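Local atomic coordinates of A putative transcriptional regulator (Rhodococcus sp., PDB entry 2HKU), a protein that probably binds DNA as a dimeric transcriptional regulator of the TetR family, through an N-terminal helix-turn-helix domain. Residues P106-V111 with G174-K179; E112-A117 with T132-T137; D94-L99 with V196-L201; S141-L146 with V163-F168. All coordinates share one frame; numbering follows the deposited sequence.

Interaction 1 of 4, residues P106-V111 with G174-K179; sequences PGAPSV and GLVIQK
V111 and V176 make the closest apolar contact between P106-V111 and G174-K179: V111 CG1 lies 3.7 Å from V176 CG2. V176 has CG1 anti to the backbone N (chi1 169°), which puts CG2 against V111 and CG1 against the A108 carbonyl oxygen. That CG1 lies 3.7 Å from A108 O, and V176 CG2 is 4.3 Å from A108 CB. Replacing V176 with alanine would probably open a gap beneath V111 CG1 and leave the first turn of helix 108-120 less firmly packed. The CA atoms of A108 and V176 are 6.1 Å apart, a close approach compatible with the small A108 side chain. In this TetR-type all-helical fold the contact joins the start of helix 108-120 to the later part of helix 161-181 within the C-terminal domain, and L175 and I177 on the latter also pack on the second subunit. K179 adds only a van der Waals touch: its chain, bent at chi3 (75°) and chi4, brings NZ within 3.9 Å of A108 CB, while the ammonium is hydrogen-bonded to L104 O, at the end of helix 92-104.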
loop_
_atom_site.group_PDB
_atom_site.type_symbol
_atom_site.label_atom_id
_atom_site.label_comp_id
_atom_site.label_asym_id
_atom_site.label_seq_id
_atom_site.Cartn_x
_atom_site.Cartn_y
_atom_site.Cartn_z
ATOM N N PRO A 106 -14.695 7.876 -2.602
ATOM C CA PRO A 106 -14.775 8.701 -1.432
ATOM C C PRO A 106 -14.041 8.167 -0.163
ATOM O O PRO A 106 -13.751 8.944 0.709
ATOM C CB PRO A 106 -16.307 8.824 -1.163
ATOM C CG PRO A 106 -16.889 7.720 -1.861
ATOM C CD PRO A 106 -16.012 7.337 -3.009
ATOM N N GLY A 107 -13.828 6.868 -0.032
ATOM C CA GLY A 107 -13.155 6.332 1.213
ATOM C C GLY A 107 -11.614 6.375 1.066
ATOM O O GLY A 107 -10.888 5.950 1.968
ATOM N N ALA A 108 -11.110 6.879 -0.072
ATOM C CA ALA A 108 -9.647 6.756 -0.337
ATOM C C ALA A 108 -8.814 7.561 0.662
ATOM O O ALA A 108 -7.872 7.018 1.240
ATOM C CB ALA A 108 -9.294 7.075 -1.847
ATOM N N PRO A 109 -9.151 8.839 0.948
ATOM C CA PRO A 109 -8.383 9.556 1.987
ATOM C C PRO A 109 -8.326 8.853 3.379
ATOM O O PRO A 109 -7.304 8.972 4.091
ATOM C CB PRO A 109 -9.132 10.911 2.095
ATOM C CG PRO A 109 -9.657 11.094 0.789
ATOM C CD PRO A 109 -10.150 9.745 0.347
ATOM N N SER A 110 -9.422 8.157 3.785
ATOM C CA SER A 110 -9.407 7.332 5.012
ATOM C C SER A 110 -8.461 6.130 4.934
ATOM O O SER A 110 -7.701 5.905 5.859
ATOM C CB SER A 110 -10.879 6.895 5.318
ATOM O OG SER A 110 -11.625 8.064 5.636
ATOM N N VAL A 111 -8.508 5.349 3.838
ATOM C CA VAL A 111 -7.534 4.241 3.610
ATOM C C VAL A 111 -6.107 4.831 3.596
ATOM O O VAL A 111 -5.134 4.240 4.128
ATOM C CB VAL A 111 -7.778 3.520 2.272
ATOM C CG1 VAL A 111 -6.757 2.396 2.027
ATOM C CG2 VAL A 111 -9.204 2.964 2.205
ATOM N N GLY A 174 -2.662 -0.986 -1.790
ATOM C CA GLY A 174 -1.659 -0.698 -2.902
ATOM C C GLY A 174 -2.267 0.165 -4.022
ATOM O O GLY A 174 -1.585 1.023 -4.627
ATOM N N LEU A 175 -3.546 -0.050 -4.323
ATOM C CA LEU A 175 -4.234 0.830 -5.300
ATOM C C LEU A 175 -4.443 2.248 -4.786
ATOM O O LEU A 175 -4.201 3.218 -5.516
ATOM C CB LEU A 175 -5.591 0.265 -5.778
ATOM C CG LEU A 175 -5.451 -1.020 -6.504
ATOM C CD1 LEU A 175 -6.688 -1.992 -6.513
ATOM C CD2 LEU A 175 -4.921 -0.745 -7.887
ATOM N N VAL A 176 -4.868 2.393 -3.553
ATOM C CA VAL A 176 -5.004 3.733 -2.944
ATOM C C VAL A 176 -3.679 4.459 -2.906
ATOM O O VAL A 176 -3.634 5.629 -3.190
ATOM C CB VAL A 176 -5.612 3.744 -1.488
ATOM C CG1 VAL A 176 -5.477 5.127 -0.803
ATOM C CG2 VAL A 176 -7.105 3.356 -1.563
ATOM N N ILE A 177 -2.617 3.781 -2.503
ATOM C CA ILE A 177 -1.338 4.444 -2.404
ATOM C C ILE A 177 -0.860 4.956 -3.786
ATOM O O ILE A 177 -0.445 6.110 -3.929
ATOM C CB ILE A 177 -0.264 3.458 -1.808
ATOM C CG1 ILE A 177 -0.589 3.247 -0.309
ATOM C CG2 ILE A 177 1.079 4.151 -1.917
ATOM C CD1 ILE A 177 0.009 1.947 0.340
ATOM N N GLN A 178 -0.894 4.113 -4.790
ATOM C CA GLN A 178 -0.381 4.462 -6.107
ATOM C C GLN A 178 -1.265 5.422 -6.830
ATOM O O GLN A 178 -0.834 6.246 -7.650
ATOM C CB GLN A 178 -0.340 3.231 -6.944
ATOM C CG GLN A 178 0.862 2.317 -6.438
ATOM C CD GLN A 178 0.924 1.086 -7.181
ATOM O OE1 GLN A 178 1.814 0.893 -8.064
ATOM N NE2 GLN A 178 0.044 0.161 -6.854
ATOM N N LYS A 179 -2.553 5.265 -6.603
ATOM C CA LYS A 179 -3.510 6.259 -7.140
ATOM C C LYS A 179 -3.280 7.669 -6.679
ATOM O O LYS A 179 -3.306 8.612 -7.511
ATOM C CB LYS A 179 -4.953 5.744 -6.958
ATOM C CG LYS A 179 -6.023 6.780 -7.304
ATOM C CD LYS A 179 -7.326 6.062 -7.822
ATOM C CE LYS A 179 -8.039 5.456 -6.645
ATOM N NZ LYS A 179 -8.226 6.599 -5.605
#

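Interaction 2 of 4, residues E112-A117 with T132-T137; sequences ELFTSA and TDTLRT. With EDO (1,2-ethanediol), chain H.
F114 and T134 mark the nearest backbone approach of E112-A117 and T132-T137, with CA atoms 9.4 Å apart, so the two helical segments meet through side chains. The F114 ring spans the interval: chi1 of 176° sets CG anti to the backbone N and sends the ring toward the other helix. Its CE1 lies 3.6 Å from T134 CG2, the two side chains approaching from opposite directions with the methyl oblique to the ring. L135 instead brings CD2 to the ring edge, in plane, 3.7 Å from CE2. With a leucine in place of F114, the aromatic edge would be lost and T134 CG2 and L135 CD2 would probably be left with a gap between the helices. The hydroxyl of T134 is turned to its own helix, where it is hydrogen-bonded to L130 O. A 1,2-ethanediol molecule, probably from the crystallisation liquor, bonds through O2 to S116 O at 3.1 Å and also to S116 O of the second subunit, which places this stretch at the dimer interface. F173 of helix 161-181 packs on both F114 and L135, while helix 63-87 supplies C72 and V75 against T134, making the contact part of the core of the C-terminal helical domain.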
loop_
_atom_site.group_PDB
_atom_site.type_symbol
_atom_site.label_atom_id
_atom_site.label_comp_id
_atom_site.label_asym_id
_atom_site.label_seq_id
_atom_site.Cartn_x
_atom_site.Cartn_y
_atom_site.Cartn_z
ATOM N N GLU A 112 -5.953 5.939 2.883
ATOM C CA GLU A 112 -4.637 6.554 2.742
ATOM C C GLU A 112 -4.089 7.044 4.103
ATOM O O GLU A 112 -2.929 6.763 4.464
ATOM C CB GLU A 112 -4.677 7.662 1.697
ATOM C CG GLU A 112 -3.400 8.487 1.671
ATOM C CD GLU A 112 -3.505 9.719 0.798
ATOM O OE1 GLU A 112 -4.481 9.844 -0.032
ATOM O OE2 GLU A 112 -2.598 10.558 0.958
ATOM N N LEU A 113 -4.895 7.702 4.908
ATOM C CA LEU A 113 -4.473 7.948 6.286
ATOM C C LEU A 113 -4.045 6.703 7.095
ATOM O O LEU A 113 -3.058 6.756 7.888
ATOM C CB LEU A 113 -5.590 8.644 7.068
ATOM C CG LEU A 113 -5.344 9.327 8.370
ATOM C CD1 LEU A 113 -4.296 10.437 8.071
ATOM C CD2 LEU A 113 -6.661 9.965 8.824
ATOM N N PHE A 114 -4.770 5.592 6.932
ATOM C CA PHE A 114 -4.490 4.421 7.722
ATOM C C PHE A 114 -3.180 3.804 7.193
ATOM O O PHE A 114 -2.385 3.299 7.980
ATOM C CB PHE A 114 -5.611 3.389 7.524
ATOM C CG PHE A 114 -5.354 2.079 8.243
ATOM C CD1 PHE A 114 -5.182 2.042 9.631
ATOM C CD2 PHE A 114 -5.332 0.874 7.515
ATOM C CE1 PHE A 114 -4.970 0.824 10.302
ATOM C CE2 PHE A 114 -5.161 -0.342 8.158
ATOM C CZ PHE A 114 -4.937 -0.413 9.544
ATOM N N THR A 115 -2.979 3.802 5.865
ATOM C CA THR A 115 -1.632 3.421 5.295
ATOM C C THR A 115 -0.475 4.275 5.886
ATOM O O THR A 115 0.615 3.716 6.202
ATOM C CB THR A 115 -1.589 3.348 3.681
ATOM O OG1 THR A 115 -1.678 4.666 3.124
ATOM C CG2 THR A 115 -2.659 2.469 3.165
ATOM N N SER A 116 -0.696 5.585 6.070
ATOM C CA SER A 116 0.322 6.472 6.692
ATOM C C SER A 116 0.525 6.116 8.120
ATOM O O SER A 116 1.712 6.019 8.616
ATOM C CB SER A 116 -0.005 7.951 6.581
ATOM O OG SER A 116 0.050 8.233 5.190
ATOM N N ALA A 117 -0.597 5.837 8.787
ATOM C CA ALA A 117 -0.488 5.319 10.159
ATOM C C ALA A 117 0.331 3.986 10.270
ATOM O O ALA A 117 1.094 3.844 11.225
ATOM C CB ALA A 117 -1.843 5.143 10.840
ATOM N N THR A 132 -2.863 -3.477 14.388
ATOM C CA THR A 132 -3.145 -4.874 14.156
ATOM C C THR A 132 -4.596 -5.221 14.464
ATOM O O THR A 132 -5.205 -6.042 13.763
ATOM C CB THR A 132 -2.098 -5.866 14.796
ATOM O OG1 THR A 132 -2.064 -5.682 16.182
ATOM C CG2 THR A 132 -0.806 -5.526 14.364
ATOM N N ASP A 133 -5.167 -4.653 15.512
ATOM C CA ASP A 133 -6.529 -4.944 15.728
ATOM C C ASP A 133 -7.376 -4.487 14.547
ATOM O O ASP A 133 -8.299 -5.161 14.213
ATOM C CB ASP A 133 -7.094 -4.293 16.994
ATOM C CG ASP A 133 -6.778 -5.122 18.308
ATOM O OD1 ASP A 133 -6.277 -6.275 18.217
ATOM O OD2 ASP A 133 -7.036 -4.570 19.387
ATOM N N THR A 134 -7.089 -3.291 14.030
ATOM C CA THR A 134 -7.817 -2.616 12.912
ATOM C C THR A 134 -7.714 -3.456 11.658
ATOM O O THR A 134 -8.689 -3.750 11.040
ATOM C CB THR A 134 -7.350 -1.115 12.702
ATOM O OG1 THR A 134 -7.570 -0.383 13.929
ATOM C CG2 THR A 134 -8.135 -0.374 11.511
ATOM N N LEU A 135 -6.522 -3.959 11.370
ATOM C CA LEU A 135 -6.294 -4.854 10.263
ATOM C C LEU A 135 -7.039 -6.147 10.366
ATOM O O LEU A 135 -7.589 -6.583 9.389
ATOM C CB LEU A 135 -4.780 -5.244 10.063
ATOM C CG LEU A 135 -3.845 -4.310 9.341
ATOM C CD1 LEU A 135 -2.320 -4.907 9.248
ATOM C CD2 LEU A 135 -4.416 -3.992 7.942
ATOM N N ARG A 136 -7.000 -6.825 11.525
ATOM C CA ARG A 136 -7.763 -8.066 11.655
ATOM C C ARG A 136 -9.240 -7.818 11.431
ATOM O O ARG A 136 -9.920 -8.669 10.864
ATOM C CB ARG A 136 -7.649 -8.563 13.094
ATOM C CG ARG A 136 -6.319 -9.295 13.297
ATOM C CD ARG A 136 -6.069 -9.728 14.844
ATOM N NE ARG A 136 -4.841 -10.576 14.912
ATOM C CZ ARG A 136 -4.684 -11.823 14.478
ATOM N NH1 ARG A 136 -5.668 -12.481 13.864
ATOM N NH2 ARG A 136 -3.497 -12.457 14.662
ATOM N N THR A 137 -9.743 -6.703 11.947
ATOM C CA THR A 137 -11.220 -6.359 11.816
ATOM C C THR A 137 -11.581 -6.091 10.358
ATOM O O THR A 137 -12.677 -6.491 9.918
ATOM C CB THR A 137 -11.586 -5.113 12.650
ATOM O OG1 THR A 137 -11.326 -5.342 14.055
ATOM C CG2 THR A 137 -13.136 -4.676 12.502
HETATM C C1 EDO H . 4.694 8.508 4.954
HETATM O O1 EDO H . 5.136 9.556 3.995
HETATM C C2 EDO H . 3.422 8.683 5.847
HETATM O O2 EDO H . 3.572 7.960 7.167
#

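Interaction 3 of 4, residues D94-L99 with V196-L201; sequences DYTEKL and VIFANL
F198 reaches from V196-L201 to T96 and E97 of D94-L99. From CB, chi1 of -73° places CG anti to the carbonyl carbon, and the ring then runs out toward helix 92-104. On one branch CE1 lies 3.8 Å from T96 CG2. CE2, on the other branch, comes 3.9 Å from E97 CG. At the tip, CZ makes the shortest contact, 3.6 Å from E97 CG, and sits 3.7 Å from E97 N. E97 CA lies at the ring edge, in plane, whereas T96 CG2 and E97 CG approach obliquely. The same T96 methyl touches L201 CD1 at 3.8 Å, so one small group meets two residues a helical turn apart. The segment axes approach to 11.2 Å at 136° between their directions, a spacing bridged by the phenylalanine. In the C-terminal domain this joins helix 92-104 to helix 190-201, while V196, A199 and N200 on the latter pack on the second subunit. T96 OG1 is hydrogen-bonded to V92 O, leaving the methyl for the interhelix contact. The contact therefore rests on van der Waals packing of aliphatic carbons round an aromatic tip, and the E97 carboxylate, beyond the touching CG at an exposed position, is likely to contribute little to its strength.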
loop_
_atom_site.group_PDB
_atom_site.type_symbol
_atom_site.label_atom_id
_atom_site.label_comp_id
_atom_site.label_asym_id
_atom_site.label_seq_id
_atom_site.Cartn_x
_atom_site.Cartn_y
_atom_site.Cartn_z
ATOM N N ASP A 94 -22.903 -5.328 -9.173
ATOM C CA ASP A 94 -23.146 -3.967 -8.746
ATOM C C ASP A 94 -22.794 -3.709 -7.260
ATOM O O ASP A 94 -22.551 -2.582 -6.851
ATOM C CB ASP A 94 -24.609 -3.733 -8.872
ATOM C CG ASP A 94 -24.915 -2.412 -9.421
ATOM O OD1 ASP A 94 -24.679 -1.461 -8.658
ATOM O OD2 ASP A 94 -25.388 -2.333 -10.610
ATOM N N TYR A 95 -22.878 -4.757 -6.469
ATOM C CA TYR A 95 -22.513 -4.706 -5.054
ATOM C C TYR A 95 -20.997 -4.484 -4.981
ATOM O O TYR A 95 -20.543 -3.602 -4.261
ATOM C CB TYR A 95 -22.884 -6.036 -4.447
ATOM C CG TYR A 95 -22.404 -6.328 -3.052
ATOM C CD1 TYR A 95 -23.266 -6.211 -1.955
ATOM C CD2 TYR A 95 -21.100 -6.796 -2.833
ATOM C CE1 TYR A 95 -22.833 -6.507 -0.689
ATOM C CE2 TYR A 95 -20.649 -7.074 -1.588
ATOM C CZ TYR A 95 -21.504 -6.956 -0.508
ATOM O OH TYR A 95 -21.037 -7.279 0.745
ATOM N N THR A 96 -20.269 -5.312 -5.735
ATOM C CA THR A 96 -18.847 -5.193 -5.906
ATOM C C THR A 96 -18.390 -3.871 -6.446
ATOM O O THR A 96 -17.413 -3.351 -5.923
ATOM C CB THR A 96 -18.290 -6.340 -6.667
ATOM O OG1 THR A 96 -18.866 -7.518 -6.131
ATOM C CG2 THR A 96 -16.726 -6.434 -6.500
ATOM N N GLU A 97 -19.108 -3.277 -7.420
ATOM C CA GLU A 97 -18.729 -1.967 -8.004
ATOM C C GLU A 97 -18.897 -0.862 -7.002
ATOM O O GLU A 97 -18.126 0.112 -6.863
ATOM C CB GLU A 97 -19.627 -1.638 -9.261
ATOM C CG GLU A 97 -19.165 -2.174 -10.597
ATOM C CD GLU A 97 -20.299 -2.263 -11.683
ATOM O OE1 GLU A 97 -20.921 -1.206 -11.946
ATOM O OE2 GLU A 97 -20.559 -3.379 -12.254
ATOM N N LYS A 98 -19.994 -0.988 -6.290
ATOM C CA LYS A 98 -20.329 -0.072 -5.260
ATOM C C LYS A 98 -19.289 -0.211 -4.094
ATOM O O LYS A 98 -18.825 0.740 -3.576
ATOM C CB LYS A 98 -21.736 -0.432 -4.772
ATOM C CG LYS A 98 -22.890 0.402 -5.431
ATOM C CD LYS A 98 -24.265 -0.395 -5.246
ATOM C CE LYS A 98 -25.374 0.230 -6.170
ATOM N NZ LYS A 98 -25.426 1.648 -5.896
ATOM N N LEU A 99 -19.005 -1.411 -3.675
ATOM C CA LEU A 99 -18.105 -1.562 -2.530
ATOM C C LEU A 99 -16.715 -0.995 -2.921
ATOM O O LEU A 99 -16.233 -0.112 -2.290
ATOM C CB LEU A 99 -18.098 -2.991 -2.073
ATOM C CG LEU A 99 -17.551 -3.285 -0.647
ATOM C CD1 LEU A 99 -18.033 -4.676 -0.221
ATOM C CD2 LEU A 99 -16.025 -3.257 -0.667
ATOM N N VAL A 196 -8.610 -3.271 -11.669
ATOM C CA VAL A 196 -7.606 -4.253 -11.099
ATOM C C VAL A 196 -8.383 -5.166 -10.085
ATOM O O VAL A 196 -8.212 -6.368 -10.094
ATOM C CB VAL A 196 -6.384 -3.507 -10.390
ATOM C CG1 VAL A 196 -5.670 -4.404 -9.431
ATOM C CG2 VAL A 196 -5.364 -2.838 -11.453
ATOM N N ILE A 197 -9.241 -4.590 -9.238
ATOM C CA ILE A 197 -9.968 -5.436 -8.229
ATOM C C ILE A 197 -10.864 -6.427 -8.969
ATOM O O ILE A 197 -10.808 -7.620 -8.680
ATOM C CB ILE A 197 -10.793 -4.639 -7.213
ATOM C CG1 ILE A 197 -9.946 -3.707 -6.304
ATOM C CG2 ILE A 197 -11.685 -5.591 -6.324
ATOM C CD1 ILE A 197 -8.987 -4.439 -5.332
ATOM N N PHE A 198 -11.623 -5.945 -9.982
ATOM C CA PHE A 198 -12.327 -6.919 -10.873
ATOM C C PHE A 198 -11.502 -8.040 -11.515
ATOM O O PHE A 198 -11.950 -9.201 -11.571
ATOM C CB PHE A 198 -13.246 -6.178 -11.850
ATOM C CG PHE A 198 -14.473 -5.638 -11.174
ATOM C CD1 PHE A 198 -15.551 -6.497 -10.894
ATOM C CD2 PHE A 198 -14.550 -4.328 -10.778
ATOM C CE1 PHE A 198 -16.706 -6.048 -10.240
ATOM C CE2 PHE A 198 -15.701 -3.832 -10.105
ATOM C CZ PHE A 198 -16.781 -4.712 -9.846
ATOM N N ALA A 199 -10.301 -7.723 -12.021
ATOM C CA ALA A 199 -9.396 -8.743 -12.501
ATOM C C ALA A 199 -8.878 -9.640 -11.418
ATOM O O ALA A 199 -8.637 -10.841 -11.681
ATOM C CB ALA A 199 -8.212 -8.110 -13.277
ATOM N N ASN A 200 -8.692 -9.113 -10.193
ATOM C CA ASN A 200 -8.254 -9.974 -9.074
ATOM C C ASN A 200 -9.342 -10.998 -8.682
ATOM O O ASN A 200 -9.030 -12.088 -8.304
ATOM C CB ASN A 200 -7.939 -9.130 -7.807
ATOM C CG ASN A 200 -6.654 -8.298 -7.927
ATOM O OD1 ASN A 200 -6.395 -7.415 -7.092
ATOM N ND2 ASN A 200 -5.877 -8.557 -8.917
ATOM N N LEU A 201 -10.609 -10.577 -8.718
ATOM C CA LEU A 201 -11.743 -11.408 -8.247
ATOM C C LEU A 201 -12.232 -12.357 -9.354
ATOM O O LEU A 201 -12.700 -13.449 -9.043
ATOM C CB LEU A 201 -12.873 -10.509 -7.791
ATOM C CG LEU A 201 -12.531 -9.672 -6.542
ATOM C CD1 LEU A 201 -13.589 -8.649 -6.249
ATOM C CD2 LEU A 201 -12.353 -10.658 -5.376
#

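Interaction 4 of 4, residues S141-L146 with V163-F168; sequences SGEVAL and VESKAF. With EDO (1,2-ethanediol), chain D.
The F168 ring carries L146 CD2 over one face, 3.7 Å from the ring centroid and 26° off the normal, a CH-pi contact in which the methyl is displaced toward the rim. Its nearest ring atom is CD1, at 3.3 Å, a close approach for carbon atoms. The two side chains cross at about a right angle. Having CG anti to the backbone N on both residues (chi1 175° on F168) brings the ring and the methyl together between the helices. Near another part of the ring, C1 of a 1,2-ethanediol lies 3.7 Å from F168 CE2, in an oblique position. This diol, probably from the crystallisation liquor, accepts a nearly straight bond from L146 N through O1 at 3.2 Å; E83 and W169 bind it as well. It occupies a site lined by several helices of the C-terminal domain, the region that holds the ligand pocket in many TetR-family regulators, though whether this is such a pocket remains unproven. The axes of segments 141-146 and 163-168 cross at 96°, 8.4 Å apart, where helices 125-152 and 161-181 meet, and the CA atoms of G142 and S165 approach to 5.1 Å. Glycine permits this: S165 OG lies 3.2 Å from G142 CA, and a beta carbon on G142 would collide with that oxygen. The S165 hydroxyl is hydrogen-bonded to H139 O. Beside it, E143 CG packs on S165 CB at 3.8 Å. On either side of S165 in sequence, E164 forms a salt bridge with R158 and K166 one with E192 of the second subunit.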
loop_
_atom_site.group_PDB
_atom_site.type_symbol
_atom_site.label_atom_id
_atom_site.label_comp_id
_atom_site.label_asym_id
_atom_site.label_seq_id
_atom_site.Cartn_x
_atom_site.Cartn_y
_atom_site.Cartn_z
ATOM N N SER A 141 -14.039 -8.434 8.418
ATOM C CA SER A 141 -15.135 -7.770 7.819
ATOM C C SER A 141 -15.239 -8.184 6.330
ATOM O O SER A 141 -16.347 -8.330 5.819
ATOM C CB SER A 141 -15.074 -6.241 8.005
ATOM O OG SER A 141 -14.207 -5.677 6.998
ATOM N N GLY A 142 -14.101 -8.476 5.671
ATOM C CA GLY A 142 -14.131 -8.782 4.245
ATOM C C GLY A 142 -14.598 -10.189 3.979
ATOM O O GLY A 142 -15.298 -10.435 2.970
ATOM N N GLU A 143 -14.195 -11.147 4.847
ATOM C CA GLU A 143 -14.751 -12.483 4.794
ATOM C C GLU A 143 -16.267 -12.436 4.840
ATOM O O GLU A 143 -16.905 -13.121 4.034
ATOM C CB GLU A 143 -14.269 -13.315 5.981
ATOM C CG GLU A 143 -12.753 -13.523 5.955
ATOM C CD GLU A 143 -12.289 -14.155 7.278
ATOM O OE1 GLU A 143 -13.191 -14.610 8.028
ATOM O OE2 GLU A 143 -11.076 -14.101 7.537
ATOM N N VAL A 144 -16.818 -11.652 5.758
ATOM C CA VAL A 144 -18.298 -11.758 6.103
ATOM C C VAL A 144 -19.190 -10.883 5.269
ATOM O O VAL A 144 -20.429 -11.093 5.237
ATOM C CB VAL A 144 -18.687 -11.567 7.681
ATOM C CG1 VAL A 144 -17.910 -12.501 8.545
ATOM C CG2 VAL A 144 -18.598 -10.091 8.232
ATOM N N ALA A 145 -18.607 -9.883 4.619
ATOM C CA ALA A 145 -19.392 -9.027 3.734
ATOM C C ALA A 145 -19.113 -9.401 2.263
ATOM O O ALA A 145 -19.771 -10.311 1.741
ATOM C CB ALA A 145 -19.099 -7.614 4.038
ATOM N N LEU A 146 -18.068 -8.818 1.621
ATOM C CA LEU A 146 -17.700 -9.222 0.215
ATOM C C LEU A 146 -17.548 -10.689 -0.127
ATOM O O LEU A 146 -18.223 -11.162 -1.034
ATOM C CB LEU A 146 -16.416 -8.487 -0.301
ATOM C CG LEU A 146 -16.041 -8.639 -1.794
ATOM C CD1 LEU A 146 -17.083 -7.876 -2.634
ATOM C CD2 LEU A 146 -14.612 -8.115 -2.047
ATOM N N VAL A 163 -7.616 -15.771 3.358
ATOM C CA VAL A 163 -6.627 -15.300 2.329
ATOM C C VAL A 163 -7.284 -14.427 1.259
ATOM O O VAL A 163 -6.733 -13.428 0.834
ATOM C CB VAL A 163 -5.826 -16.493 1.707
ATOM C CG1 VAL A 163 -5.046 -16.104 0.498
ATOM C CG2 VAL A 163 -4.921 -17.093 2.760
ATOM N N GLU A 164 -8.519 -14.748 0.898
ATOM C CA GLU A 164 -9.206 -13.989 -0.112
ATOM C C GLU A 164 -9.527 -12.594 0.417
ATOM O O GLU A 164 -9.501 -11.605 -0.328
ATOM C CB GLU A 164 -10.439 -14.728 -0.575
ATOM C CG GLU A 164 -10.170 -16.049 -1.264
ATOM C CD GLU A 164 -9.876 -15.861 -2.752
ATOM O OE1 GLU A 164 -9.826 -14.690 -3.216
ATOM O OE2 GLU A 164 -9.716 -16.874 -3.471
ATOM N N SER A 165 -9.862 -12.496 1.715
ATOM C CA SER A 165 -10.076 -11.176 2.317
ATOM C C SER A 165 -8.797 -10.359 2.307
ATOM O O SER A 165 -8.857 -9.138 2.087
ATOM C CB SER A 165 -10.657 -11.226 3.760
ATOM O OG SER A 165 -11.109 -9.875 4.109
ATOM N N LYS A 166 -7.656 -10.995 2.640
ATOM C CA LYS A 166 -6.399 -10.292 2.680
ATOM C C LYS A 166 -5.923 -9.886 1.291
ATOM O O LYS A 166 -5.256 -8.889 1.159
ATOM C CB LYS A 166 -5.319 -11.166 3.358
ATOM C CG LYS A 166 -5.593 -11.388 4.898
ATOM C CD LYS A 166 -4.644 -12.430 5.465
ATOM C CE LYS A 166 -4.831 -12.514 7.039
ATOM N NZ LYS A 166 -3.523 -13.210 7.527
ATOM N N ALA A 167 -6.225 -10.698 0.276
ATOM C CA ALA A 167 -5.921 -10.352 -1.124
ATOM C C ALA A 167 -6.723 -9.176 -1.566
ATOM O O ALA A 167 -6.217 -8.290 -2.275
ATOM C CB ALA A 167 -6.208 -11.567 -2.055
ATOM N N PHE A 168 -7.962 -9.100 -1.100
ATOM C CA PHE A 168 -8.818 -7.937 -1.393
ATOM C C PHE A 168 -8.234 -6.660 -0.653
ATOM O O PHE A 168 -7.992 -5.620 -1.246
ATOM C CB PHE A 168 -10.270 -8.158 -0.937
ATOM C CG PHE A 168 -11.168 -6.862 -1.145
ATOM C CD1 PHE A 168 -11.675 -6.557 -2.403
ATOM C CD2 PHE A 168 -11.435 -5.987 -0.080
ATOM C CE1 PHE A 168 -12.480 -5.368 -2.595
ATOM C CE2 PHE A 168 -12.206 -4.822 -0.186
ATOM C CZ PHE A 168 -12.709 -4.458 -1.484
HETATM C C1 EDO D . -15.034 -6.031 1.959
HETATM O O1 EDO D . -16.326 -6.332 2.565
HETATM C C2 EDO D . -14.588 -4.812 2.730
HETATM O O2 EDO D . -14.111 -5.349 3.990
#

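Overall arrangement
Following the chain from the N terminus, helix 92-104 opens interaction 3, whose loop closes only at helix 190-201 and encloses the other three contacts. Helix 108-120 then begins interaction 1, which closes on helix 161-181, and on its next residues begins interaction 2, which closes sooner on helix 125-152. Interaction 4 opens later on helix 125-152 and closes on helix 161-181. Interactions 2 and 4 thus follow in series, both nested within interaction 1, and none cross. Interactions 1 and 2 touch through V176 and E112, interactions 1 and 3 through L175 and I197, and interactions 3 and 4 through L99 and F168. Together they tie five helices of the C-terminal domain, and all four reach the second subunit.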